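Local coordinates for protein glycine betaine/carnitine/choline ABC transporter (Staphylococcus aureus subsp. aureus Mu50, PDB 3O66) that probably binds glycine betaine, carnitine or choline outside the membrane and delivers it to an ABC importer, as the substrate-binding component of the system, at residues A[22-27]-A[251-256]; A[28-33]-A[270-275]; A[71-76]-A[218-223]; A[108-113]-A[242-247]. All coordinates share one frame; numbering follows the deposited sequence. Where two conformers were deposited one is given.

Contact 1. Residues A[22-27]-A[251-256]; sequences QIISHM and SEMQRL
I23 and I24 of helix 19-35 reach across to M253 and L256 of helix 250-261, the two helices running nearly perpendicular, at 97° between their short axes. These lie 11.8 Å apart, too far for the backbones to mesh, and the gap is bridged by the ends of long apolar side chains. I23 goes deepest: its CB points at the other helix, and with CG1 anti to the carbonyl carbon (chi1 -66°) the chain runs on until CD1 lies 3.5 Å from the carbonyl O of L256. The same I23 CD1 is 4.1 Å from CE of M253. M253, a selenomethionine, has CG anti to its backbone N and then bends at chi2 and chi3, which swings the selenium over to I24, whose CD1, in the conformer described, meets SE at 3.9 Å as the two side chains pass at a slant. One turn further along helix 19-35, selenomethionine M27 touches CD1 of L256 with its CE at 4.2 Å. All five touching residues are buried. The outer side of helix 250-261 differs altogether: there, in one of two conformers of E252, R255 holds its OE1 side-on through NE and NH1, while the carbonyl O of S251 sits over one guanidinium face. This salt bridge stays within its own helix and takes no part in the contact. Between 22-27 and 251-256 every side-chain meeting is apolar, so shape and burial, not directed bonds, set the pairing here.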
loop_
_atom_site.group_PDB
_atom_site.type_symbol
_atom_site.label_atom_id
_atom_site.label_comp_id
_atom_site.label_asym_id
_atom_site.label_seq_id
_atom_site.Cartn_x
_atom_site.Cartn_y
_atom_site.Cartn_z
ATOM N N GLN A 22 7.652 -2.249 -6.879
ATOM C CA GLN A 22 9.008 -2.403 -7.408
ATOM C C GLN A 22 10.070 -1.881 -6.427
ATOM O O GLN A 22 11.101 -2.531 -6.233
ATOM C CB GLN A 22 9.144 -1.802 -8.798
ATOM C CG GLN A 22 8.193 -2.497 -9.795
ATOM C CD GLN A 22 8.125 -1.801 -11.116
ATOM O OE1 GLN A 22 8.251 -0.572 -11.202
ATOM N NE2 GLN A 22 7.914 -2.579 -12.176
ATOM N N ILE A 23 9.806 -0.735 -5.820
ATOM C CA ILE A 23 10.688 -0.184 -4.767
ATOM C C ILE A 23 10.922 -1.198 -3.629
ATOM O O ILE A 23 12.086 -1.559 -3.325
ATOM C CB ILE A 23 10.187 1.193 -4.243
ATOM C CG1 ILE A 23 10.269 2.251 -5.350
ATOM C CG2 ILE A 23 11.013 1.688 -2.929
ATOM C CD1 ILE A 23 9.394 3.509 -5.076
ATOM N N ILE A 24 9.841 -1.665 -3.016
ATOM C CA ILE A 24 9.950 -2.602 -1.887
ATOM C C ILE A 24 10.489 -3.979 -2.310
ATOM O O ILE A 24 11.238 -4.603 -1.563
ATOM C CB ILE A 24 8.620 -2.754 -1.183
ATOM C CG1 ILE A 24 8.083 -1.382 -0.771
ATOM C CG2 ILE A 24 8.752 -3.681 0.034
ATOM C CD1 ILE A 24 6.616 -1.421 -0.393
ATOM N N SER A 25 10.127 -4.453 -3.501
ATOM C CA SER A 25 10.734 -5.712 -4.014
ATOM C C SER A 25 12.240 -5.605 -4.230
ATOM O O SER A 25 13.001 -6.525 -3.898
ATOM C CB SER A 25 10.031 -6.185 -5.286
ATOM O OG SER A 25 8.661 -6.367 -5.002
ATOM N N HIS A 26 12.687 -4.466 -4.756
ATOM C CA HIS A 26 14.118 -4.284 -4.944
ATOM C C HIS A 26 14.801 -4.088 -3.620
ATOM O O HIS A 26 15.969 -4.453 -3.483
ATOM C CB HIS A 26 14.424 -3.085 -5.860
ATOM C CG HIS A 26 14.341 -3.426 -7.304
ATOM N ND1 HIS A 26 15.245 -4.260 -7.924
ATOM C CD2 HIS A 26 13.431 -3.088 -8.246
ATOM C CE1 HIS A 26 14.908 -4.404 -9.193
ATOM N NE2 HIS A 26 13.811 -3.701 -9.413
HETATM N N MSE A 27 14.078 -3.529 -2.648
HETATM C CA MSE A 27 14.647 -3.288 -1.333
HETATM C C MSE A 27 14.907 -4.626 -0.649
HETATM O O MSE A 27 16.000 -4.836 -0.109
HETATM C CB MSE A 27 13.723 -2.377 -0.518
HETATM C CG MSE A 27 14.293 -1.825 0.738
HETATM SE SE MSE A 27 12.869 -0.813 1.659
HETATM C CE MSE A 27 12.630 0.729 0.468
ATOM N N SER A 251 3.817 8.397 5.121
ATOM C CA SER A 251 4.503 9.617 4.628
ATOM C C SER A 251 5.802 9.258 3.883
ATOM O O SER A 251 6.139 9.835 2.863
ATOM C CB SER A 251 4.869 10.524 5.819
ATOM O OG SER A 251 3.703 11.011 6.476
ATOM N N GLU A 252 6.528 8.276 4.399
ATOM C CA GLU A 252 7.780 7.852 3.770
ATOM C C GLU A 252 7.529 7.125 2.448
ATOM O O GLU A 252 8.260 7.330 1.484
ATOM C CB GLU A 252 8.593 6.968 4.720
ATOM C CG GLU A 252 9.996 6.673 4.241
ATOM C CD GLU A 252 10.863 7.922 4.142
ATOM O OE1 GLU A 252 10.519 8.969 4.747
ATOM O OE2 GLU A 252 11.920 7.830 3.476
HETATM N N MSE A 253 6.493 6.291 2.397
HETATM C CA MSE A 253 6.134 5.594 1.143
HETATM C C MSE A 253 5.721 6.606 0.088
HETATM O O MSE A 253 6.031 6.406 -1.083
HETATM C CB MSE A 253 4.985 4.597 1.361
HETATM C CG MSE A 253 4.769 3.582 0.186
HETATM SE SE MSE A 253 6.353 2.423 -0.078
HETATM C CE MSE A 253 7.077 3.220 -1.715
ATOM N N GLN A 254 4.990 7.652 0.494
ATOM C CA GLN A 254 4.642 8.734 -0.428
ATOM C C GLN A 254 5.910 9.350 -1.008
ATOM O O GLN A 254 6.024 9.497 -2.240
ATOM C CB GLN A 254 3.802 9.813 0.254
ATOM C CG GLN A 254 2.368 9.369 0.643
ATOM C CD GLN A 254 1.813 10.233 1.748
ATOM O OE1 GLN A 254 2.470 11.191 2.178
ATOM N NE2 GLN A 254 0.601 9.923 2.211
ATOM N N ARG A 255 6.878 9.656 -0.132
ATOM C CA ARG A 255 8.153 10.221 -0.567
ATOM C C ARG A 255 8.932 9.301 -1.495
ATOM O O ARG A 255 9.523 9.763 -2.480
ATOM C CB ARG A 255 9.067 10.642 0.619
ATOM C CG ARG A 255 8.660 11.977 1.278
ATOM C CD ARG A 255 9.656 12.384 2.405
ATOM N NE ARG A 255 9.495 11.525 3.580
ATOM C CZ ARG A 255 8.584 11.709 4.537
ATOM N NH1 ARG A 255 8.526 10.862 5.549
ATOM N NH2 ARG A 255 7.720 12.724 4.478
ATOM N N LEU A 256 8.971 8.015 -1.172
ATOM C CA LEU A 256 9.694 7.055 -1.998
ATOM C C LEU A 256 9.012 6.937 -3.346
ATOM O O LEU A 256 9.672 6.939 -4.383
ATOM C CB LEU A 256 9.759 5.676 -1.302
ATOM C CG LEU A 256 10.644 5.658 -0.054
ATOM C CD1 LEU A 256 10.437 4.323 0.680
ATOM C CD2 LEU A 256 12.143 5.927 -0.387
#

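Contact 2. Residues A[28-33]-A[270-275]; sequences LRLLIE and VAEEFL
Helix 19-35, which follows the first strand of one of the two mixed sheets of this periplasmic-binding-protein fold, is packed here against helix 267-277 near the C-terminus. The short axes are 9.7 Å apart and cross at -50°, and L30 buries more surface in this contact than any other residue. Its CB faces the other helix and lies 3.6 Å from CD1 of L275. Because CG lies beside the backbone N (chi1 -67°), the leucine continues toward the preceding turn of helix 267-277, where L30 CD1 rests 3.7 Å from CB of E272 and 4.3 Å from CB of A271. E272 offers only the aliphatic start of its chain, which crosses the leucine at about a right angle. L275 answers from the other helix: its CB also points across, and CD1 is wedged beside L30 and 4.0 Å from the backbone N of L31, while its CD2 comes 4.3 Å from CD1 of L31. L31 is buried, whereas E272 is partly exposed. R29 adds a polar margin without crossing over. One face of its guanidinium lies against CG of L30, off centre, its NH1 makes a weak hydrogen bond within a salt bridge to OE2 of E33, and its NE is hydrogen-bonded to H26 ND1. Around this leucine cluster, M27 of helix 19-35 extends the packing to A271 and L275; F274 and V270 turn to helix 250-261 at L256, and L28, L31 and I32 lean on helix 236-242.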
loop_
_atom_site.group_PDB
_atom_site.type_symbol
_atom_site.label_atom_id
_atom_site.label_comp_id
_atom_site.label_asym_id
_atom_site.label_seq_id
_atom_site.Cartn_x
_atom_site.Cartn_y
_atom_site.Cartn_z
ATOM N N LEU A 28 13.950 -5.558 -0.760
ATOM C CA LEU A 28 14.149 -6.917 -0.225
ATOM C C LEU A 28 15.290 -7.607 -0.946
ATOM O O LEU A 28 16.113 -8.270 -0.315
ATOM C CB LEU A 28 12.875 -7.769 -0.341
ATOM C CG LEU A 28 11.744 -7.396 0.623
ATOM C CD1 LEU A 28 10.479 -8.157 0.233
ATOM C CD2 LEU A 28 12.120 -7.691 2.073
ATOM N N ARG A 29 15.369 -7.426 -2.266
ATOM C CA ARG A 29 16.419 -8.106 -3.048
ATOM C C ARG A 29 17.800 -7.640 -2.568
ATOM O O ARG A 29 18.720 -8.463 -2.336
ATOM C CB ARG A 29 16.251 -7.839 -4.561
ATOM C CG ARG A 29 17.438 -8.318 -5.399
ATOM C CD ARG A 29 17.253 -7.931 -6.873
ATOM N NE ARG A 29 17.321 -6.474 -7.098
ATOM C CZ ARG A 29 18.443 -5.785 -7.274
ATOM N NH1 ARG A 29 19.623 -6.400 -7.263
ATOM N NH2 ARG A 29 18.388 -4.473 -7.481
ATOM N N LEU A 30 17.949 -6.322 -2.444
ATOM C CA LEU A 30 19.218 -5.740 -2.041
ATOM C C LEU A 30 19.560 -6.050 -0.599
ATOM O O LEU A 30 20.726 -6.252 -0.261
ATOM C CB LEU A 30 19.269 -4.227 -2.335
ATOM C CG LEU A 30 19.268 -3.807 -3.812
ATOM C CD1 LEU A 30 18.805 -2.346 -3.949
ATOM C CD2 LEU A 30 20.652 -4.015 -4.525
ATOM N N LEU A 31 18.540 -6.098 0.255
ATOM C CA LEU A 31 18.778 -6.339 1.662
ATOM C C LEU A 31 19.196 -7.793 1.860
ATOM O O LEU A 31 20.094 -8.068 2.647
ATOM C CB LEU A 31 17.520 -6.009 2.471
ATOM C CG LEU A 31 17.633 -6.077 3.981
ATOM C CD1 LEU A 31 18.752 -5.199 4.530
ATOM C CD2 LEU A 31 16.268 -5.692 4.583
ATOM N N ILE A 32 18.568 -8.716 1.129
ATOM C CA ILE A 32 18.964 -10.135 1.180
ATOM C C ILE A 32 20.389 -10.308 0.658
ATOM O O ILE A 32 21.211 -10.991 1.286
ATOM C CB ILE A 32 17.966 -11.032 0.437
ATOM C CG1 ILE A 32 16.631 -11.047 1.219
ATOM C CG2 ILE A 32 18.541 -12.441 0.217
ATOM C CD1 ILE A 32 15.444 -11.490 0.371
ATOM N N GLU A 33 20.703 -9.678 -0.477
ATOM C CA GLU A 33 22.096 -9.711 -0.948
ATOM C C GLU A 33 23.041 -9.225 0.144
ATOM O O GLU A 33 24.120 -9.817 0.364
ATOM C CB GLU A 33 22.290 -8.894 -2.222
ATOM C CG GLU A 33 21.634 -9.525 -3.434
ATOM C CD GLU A 33 21.810 -8.711 -4.716
ATOM O OE1 GLU A 33 22.890 -8.102 -4.895
ATOM O OE2 GLU A 33 20.861 -8.701 -5.545
ATOM N N VAL A 270 16.028 3.902 -6.020
ATOM C CA VAL A 270 15.330 4.449 -4.852
ATOM C C VAL A 270 15.488 3.491 -3.646
ATOM O O VAL A 270 15.758 3.934 -2.500
ATOM C CB VAL A 270 13.823 4.649 -5.166
ATOM C CG1 VAL A 270 13.017 5.084 -3.892
ATOM C CG2 VAL A 270 13.630 5.632 -6.362
ATOM N N ALA A 271 15.320 2.192 -3.908
ATOM C CA ALA A 271 15.452 1.176 -2.850
ATOM C C ALA A 271 16.856 1.221 -2.220
ATOM O O ALA A 271 16.997 1.214 -1.004
ATOM C CB ALA A 271 15.124 -0.271 -3.391
ATOM N N GLU A 272 17.891 1.285 -3.059
ATOM C CA GLU A 272 19.260 1.261 -2.555
ATOM C C GLU A 272 19.622 2.524 -1.784
ATOM O O GLU A 272 20.282 2.435 -0.757
ATOM C CB GLU A 272 20.267 1.009 -3.669
ATOM C CG GLU A 272 21.657 0.620 -3.151
ATOM C CD GLU A 272 22.580 0.093 -4.257
ATOM O OE1 GLU A 272 22.488 0.596 -5.403
ATOM O OE2 GLU A 272 23.401 -0.822 -3.975
ATOM N N GLU A 273 19.182 3.686 -2.268
ATOM C CA GLU A 273 19.443 4.930 -1.560
ATOM C C GLU A 273 18.820 4.937 -0.152
ATOM O O GLU A 273 19.474 5.362 0.826
ATOM C CB GLU A 273 19.021 6.151 -2.398
ATOM C CG GLU A 273 19.865 6.296 -3.651
ATOM C CD GLU A 273 19.555 7.538 -4.495
ATOM O OE1 GLU A 273 18.529 8.236 -4.262
ATOM O OE2 GLU A 273 20.363 7.800 -5.413
ATOM N N PHE A 274 17.596 4.423 -0.064
ATOM C CA PHE A 274 16.893 4.274 1.208
ATOM C C PHE A 274 17.679 3.326 2.137
ATOM O O PHE A 274 17.920 3.644 3.306
ATOM C CB PHE A 274 15.470 3.758 0.978
ATOM C CG PHE A 274 14.650 3.650 2.234
ATOM C CD1 PHE A 274 14.115 4.794 2.825
ATOM C CD2 PHE A 274 14.406 2.407 2.797
ATOM C CE1 PHE A 274 13.331 4.720 3.993
ATOM C CE2 PHE A 274 13.611 2.287 3.983
ATOM C CZ PHE A 274 13.075 3.457 4.575
ATOM N N LEU A 275 18.089 2.182 1.607
ATOM C CA LEU A 275 18.836 1.225 2.401
ATOM C C LEU A 275 20.138 1.829 2.908
ATOM O O LEU A 275 20.484 1.650 4.077
ATOM C CB LEU A 275 19.147 -0.065 1.628
ATOM C CG LEU A 275 17.938 -0.945 1.430
ATOM C CD1 LEU A 275 18.223 -2.088 0.428
ATOM C CD2 LEU A 275 17.391 -1.459 2.818
#

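Contact 3. Residues A[71-76]-A[218-223]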
loop_
_atom_site.group_PDB
_atom_site.type_symbol
_atom_site.label_atom_id
_atom_site.label_comp_id
_atom_site.label_asym_id
_atom_site.label_seq_id
_atom_site.Cartn_x
_atom_site.Cartn_y
_atom_site.Cartn_z
ATOM N N ASN A 71 -3.138 -6.291 3.433
ATOM C CA ASN A 71 -3.945 -7.283 4.184
ATOM C C ASN A 71 -5.438 -7.337 3.824
ATOM O O ASN A 71 -5.984 -8.422 3.659
ATOM C CB ASN A 71 -3.680 -7.301 5.698
ATOM C CG ASN A 71 -4.038 -5.987 6.410
ATOM O OD1 ASN A 71 -4.478 -4.982 5.803
ATOM N ND2 ASN A 71 -3.820 -5.991 7.726
ATOM N N GLY A 72 -6.080 -6.177 3.658
ATOM C CA GLY A 72 -7.494 -6.173 3.279
ATOM C C GLY A 72 -7.738 -6.823 1.921
ATOM O O GLY A 72 -8.795 -7.416 1.685
ATOM N N THR A 73 -6.766 -6.720 1.020
ATOM C CA THR A 73 -6.914 -7.344 -0.289
ATOM C C THR A 73 -6.821 -8.843 -0.122
ATOM O O THR A 73 -7.641 -9.583 -0.668
ATOM C CB THR A 73 -5.827 -6.912 -1.251
ATOM O OG1 THR A 73 -5.953 -5.504 -1.490
ATOM C CG2 THR A 73 -5.967 -7.694 -2.586
ATOM N N ASP A 74 -5.808 -9.295 0.613
ATOM C CA ASP A 74 -5.589 -10.734 0.705
ATOM C C ASP A 74 -6.570 -11.482 1.637
ATOM O O ASP A 74 -6.830 -12.675 1.443
ATOM C CB ASP A 74 -4.130 -11.004 1.028
ATOM C CG ASP A 74 -3.254 -10.891 -0.200
ATOM O OD1 ASP A 74 -3.557 -11.543 -1.221
ATOM O OD2 ASP A 74 -2.287 -10.118 -0.169
ATOM N N LEU A 75 -7.106 -10.767 2.630
ATOM C CA LEU A 75 -8.112 -11.327 3.518
ATOM C C LEU A 75 -9.422 -11.674 2.807
ATOM O O LEU A 75 -10.025 -12.709 3.109
ATOM C CB LEU A 75 -8.389 -10.424 4.726
ATOM C CG LEU A 75 -9.368 -10.945 5.785
ATOM C CD1 LEU A 75 -8.912 -12.288 6.379
ATOM C CD2 LEU A 75 -9.557 -9.940 6.892
ATOM N N THR A 76 -9.884 -10.807 1.905
ATOM C CA THR A 76 -11.109 -11.102 1.174
ATOM C C THR A 76 -10.858 -11.780 -0.182
ATOM O O THR A 76 -11.769 -12.369 -0.767
ATOM C CB THR A 76 -11.991 -9.844 0.990
ATOM O OG1 THR A 76 -11.300 -8.906 0.171
ATOM C CG2 THR A 76 -12.336 -9.207 2.352
ATOM N N PRO A 218 -11.805 -0.937 4.890
ATOM C CA PRO A 218 -11.087 -1.862 5.747
ATOM C C PRO A 218 -9.594 -1.534 5.643
ATOM O O PRO A 218 -9.210 -0.749 4.775
ATOM C CB PRO A 218 -11.427 -3.235 5.146
ATOM C CG PRO A 218 -11.691 -2.934 3.681
ATOM C CD PRO A 218 -12.321 -1.577 3.661
ATOM N N PRO A 219 -8.765 -2.105 6.533
ATOM C CA PRO A 219 -7.318 -1.833 6.465
ATOM C C PRO A 219 -6.676 -2.435 5.232
ATOM O O PRO A 219 -7.098 -3.497 4.748
ATOM C CB PRO A 219 -6.738 -2.539 7.698
ATOM C CG PRO A 219 -7.903 -3.036 8.477
ATOM C CD PRO A 219 -9.145 -2.956 7.674
ATOM N N TYR A 220 -5.659 -1.747 4.746
ATOM C CA TYR A 220 -4.830 -2.248 3.681
ATOM C C TYR A 220 -3.378 -2.023 4.101
ATOM O O TYR A 220 -2.570 -1.409 3.374
ATOM C CB TYR A 220 -5.164 -1.491 2.387
ATOM C CG TYR A 220 -6.527 -1.856 1.851
ATOM C CD1 TYR A 220 -7.657 -1.098 2.180
ATOM C CD2 TYR A 220 -6.689 -2.977 1.056
ATOM C CE1 TYR A 220 -8.927 -1.437 1.680
ATOM C CE2 TYR A 220 -7.944 -3.335 0.547
ATOM C CZ TYR A 220 -9.054 -2.565 0.868
ATOM O OH TYR A 220 -10.271 -2.906 0.376
ATOM N N ALA A 221 -3.055 -2.518 5.291
ATOM C CA ALA A 221 -1.670 -2.487 5.766
ATOM C C ALA A 221 -0.798 -3.323 4.808
ATOM O O ALA A 221 -1.183 -4.392 4.398
ATOM C CB ALA A 221 -1.594 -3.030 7.170
ATOM N N ALA A 222 0.368 -2.798 4.467
ATOM C CA ALA A 222 1.292 -3.435 3.519
ATOM C C ALA A 222 2.368 -4.231 4.249
ATOM O O ALA A 222 2.971 -3.715 5.230
ATOM C CB ALA A 222 1.960 -2.347 2.660
ATOM N N SER A 223 2.629 -5.453 3.754
ATOM C CA SER A 223 3.642 -6.348 4.338
ATOM C C SER A 223 4.278 -7.182 3.258
ATOM O O SER A 223 3.683 -7.346 2.188
ATOM C CB SER A 223 3.005 -7.350 5.309
ATOM O OG SER A 223 2.302 -6.735 6.380
#
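N71, first residue of helix 71-76, is bound to A221 through two polar groups. Its backbone N donates to the carbonyl O of A221 at 2.9 Å (157° at the hydrogen). In return A221 N gives a weak, bent bond to N71 OD1, also 2.9 Å long. CG sits between the backbone N and the carbonyl carbon (chi1 63°), which brings OD1 to A221 N. OD1 then lies 3.2 Å from P219 O, an acceptor facing an acceptor. P219 O also lies 3.1 Å from G72 CA in a CA-H...O contact; the glycine, lacking a side chain, permits so close a passage. Beyond it T73 OG1 meets the Y220 ring at its edge, 3.6 Å from CE2. The side chain of Y220 is about 3 Å from a bound triethylene glycol, probably from crystallisation. Further along, Y220 pairs through its backbone with N114, A222 with F112, and S223 OG with F107 O. Residues 210-221 cross from one mixed sheet to the other, a linker between lobes that may act as a hinge. The contact joins the helix directly after strand 65-70 to the run entering its antiparallel neighbour, strand 222-227, with N71 backed by M91 and T94 of helix 87-102 and F106 of strand 104-106.

Contact 4. Residues A[108-113]-A[242-247]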
loop_
_atom_site.group_PDB
_atom_site.type_symbol
_atom_site.label_atom_id
_atom_site.label_comp_id
_atom_site.label_asym_id
_atom_site.label_seq_id
_atom_site.Cartn_x
_atom_site.Cartn_y
_atom_site.Cartn_z
ATOM N N ASP A 108 4.447 -8.793 9.752
ATOM C CA ASP A 108 3.992 -7.525 10.327
ATOM C C ASP A 108 4.240 -6.414 9.294
ATOM O O ASP A 108 5.138 -6.521 8.481
ATOM C CB ASP A 108 4.720 -7.206 11.624
ATOM C CG ASP A 108 4.249 -8.067 12.806
ATOM O OD1 ASP A 108 3.238 -8.793 12.701
ATOM O OD2 ASP A 108 4.909 -8.005 13.856
ATOM N N SER A 109 3.437 -5.355 9.341
ATOM C CA SER A 109 3.486 -4.331 8.318
ATOM C C SER A 109 4.778 -3.564 8.227
ATOM O O SER A 109 5.466 -3.305 9.247
ATOM C CB SER A 109 2.307 -3.355 8.476
ATOM O OG SER A 109 2.358 -2.306 7.501
ATOM N N TYR A 110 5.124 -3.216 7.000
ATOM C CA TYR A 110 6.183 -2.222 6.749
ATOM C C TYR A 110 5.988 -0.902 7.527
ATOM O O TYR A 110 6.959 -0.198 7.815
ATOM C CB TYR A 110 6.240 -1.905 5.268
ATOM C CG TYR A 110 6.787 -3.035 4.434
ATOM C CD1 TYR A 110 8.064 -3.542 4.676
ATOM C CD2 TYR A 110 6.028 -3.573 3.386
ATOM C CE1 TYR A 110 8.570 -4.562 3.902
ATOM C CE2 TYR A 110 6.503 -4.610 2.598
ATOM C CZ TYR A 110 7.775 -5.099 2.865
ATOM O OH TYR A 110 8.261 -6.101 2.091
ATOM N N GLY A 111 4.726 -0.564 7.803
ATOM C CA GLY A 111 4.394 0.636 8.581
ATOM C C GLY A 111 3.491 1.594 7.822
ATOM O O GLY A 111 3.078 2.625 8.356
ATOM N N PHE A 112 3.149 1.239 6.583
ATOM C CA PHE A 112 2.196 2.031 5.811
ATOM C C PHE A 112 0.962 1.201 5.390
ATOM O O PHE A 112 0.989 -0.026 5.404
ATOM C CB PHE A 112 2.873 2.664 4.568
ATOM C CG PHE A 112 3.317 1.663 3.500
ATOM C CD1 PHE A 112 2.481 1.355 2.417
ATOM C CD2 PHE A 112 4.581 1.072 3.552
ATOM C CE1 PHE A 112 2.880 0.473 1.423
ATOM C CE2 PHE A 112 5.003 0.168 2.564
ATOM C CZ PHE A 112 4.161 -0.127 1.482
ATOM N N ALA A 113 -0.109 1.922 5.046
ATOM C CA ALA A 113 -1.302 1.379 4.391
ATOM C C ALA A 113 -1.539 2.094 3.049
ATOM O O ALA A 113 -1.361 3.322 2.948
ATOM C CB ALA A 113 -2.509 1.518 5.298
ATOM N N ASN A 242 12.186 -9.160 8.467
ATOM C CA ASN A 242 11.738 -8.411 9.648
ATOM C C ASN A 242 12.511 -7.130 9.927
ATOM O O ASN A 242 12.030 -6.289 10.663
ATOM C CB ASN A 242 11.711 -9.299 10.892
ATOM C CG ASN A 242 10.389 -10.068 11.037
ATOM O OD1 ASN A 242 10.395 -11.263 11.354
ATOM N ND2 ASN A 242 9.256 -9.386 10.807
ATOM N N LYS A 243 13.686 -6.957 9.331
ATOM C CA LYS A 243 14.412 -5.706 9.503
ATOM C C LYS A 243 13.590 -4.531 8.965
ATOM O O LYS A 243 13.754 -3.415 9.424
ATOM C CB LYS A 243 15.730 -5.735 8.742
ATOM C CG LYS A 243 16.907 -6.394 9.406
ATOM C CD LYS A 243 18.058 -6.274 8.365
ATOM C CE LYS A 243 19.382 -6.145 9.022
ATOM N NZ LYS A 243 20.465 -5.843 8.064
ATOM N N LEU A 244 12.716 -4.789 7.978
ATOM C CA LEU A 244 11.934 -3.715 7.369
ATOM C C LEU A 244 10.611 -3.444 8.082
ATOM O O LEU A 244 9.930 -2.491 7.737
ATOM C CB LEU A 244 11.691 -4.001 5.874
ATOM C CG LEU A 244 12.982 -4.014 4.995
ATOM C CD1 LEU A 244 12.641 -4.250 3.528
ATOM C CD2 LEU A 244 13.734 -2.724 5.114
ATOM N N THR A 245 10.245 -4.273 9.053
ATOM C CA THR A 245 8.974 -4.117 9.763
ATOM C C THR A 245 8.910 -2.770 10.513
ATOM O O THR A 245 9.782 -2.481 11.332
ATOM C CB THR A 245 8.775 -5.297 10.751
ATOM O OG1 THR A 245 8.629 -6.510 9.995
ATOM C CG2 THR A 245 7.541 -5.082 11.653
ATOM N N GLY A 246 7.875 -1.960 10.232
ATOM C CA GLY A 246 7.741 -0.612 10.802
ATOM C C GLY A 246 8.620 0.489 10.209
ATOM O O GLY A 246 8.489 1.655 10.590
ATOM N N LYS A 247 9.515 0.159 9.279
ATOM C CA LYS A 247 10.494 1.149 8.774
ATOM C C LYS A 247 10.047 2.117 7.656
ATOM O O LYS A 247 10.815 3.021 7.228
ATOM C CB LYS A 247 11.814 0.478 8.389
ATOM C CG LYS A 247 12.362 -0.529 9.402
ATOM C CD LYS A 247 12.840 0.084 10.750
ATOM C CE LYS A 247 12.884 -0.996 11.865
ATOM N NZ LYS A 247 14.049 -1.964 11.655
HETATM O O HOH W 1 6.567 -9.976 11.227
#
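Y110 turns a ring edge to L244, while beside it S109 O receives the N-H of G246 at 2.9 Å, in the carbonyl plane and on a lone pair. The tyrosine CB starts out away from the other loop, but a chi1 of -71° brings the ring back to it. CD1 passes 3.7 Å from L244 O, which lies in the ring plane at the edge; CE1 meets CB of L244, also at 3.7 Å and at the edge, with L244 CD1 a little farther off. On the other flank CE2 packs near S223, and at the tip OH hydrogen-bonds to G67 O, which ties this buried hydroxyl to the sheet. Outside the ring, T245 CG2 touches D108 CB at 3.5 Å, and N242 ND2 donates in its amide plane to T245 OG1. One water accepts from both N242 ND2 and D108 N, bridging the loops. S109 OG accepts from G111 N in an ST turn and is hydrogen-bonded to A222 O. Two beta turns, type I then type II, shape 242-247. Residues 107-115 link the two lobes, possibly as a hinge; here they meet the connection between helices 236-242 and 250-261, with I24 and L28 of helix 19-35 packed on Y110.

How the contacts relate
Contacts 1 and 2 share helix 19-35 and lie about 10 Å apart between centres; M27 CE of the first touches F274 CD2 of the second at 3.4 Å. Contact 4 joins them to the loops: F112 CZ lies 3.7 Å from M253 SE of contact 1, and L244 CG approaches L31 CD2 of contact 2 at 3.7 Å. Contact 3 connects only with contact 4, where A222 O probably accepts from Y110 N at 2.8 Å; it stays about 6 Å from contact 1 and about 7 Å from contact 2 between nearest atoms. A triethylene glycol lies beside contact 3, near Y220, and may mark a pocket.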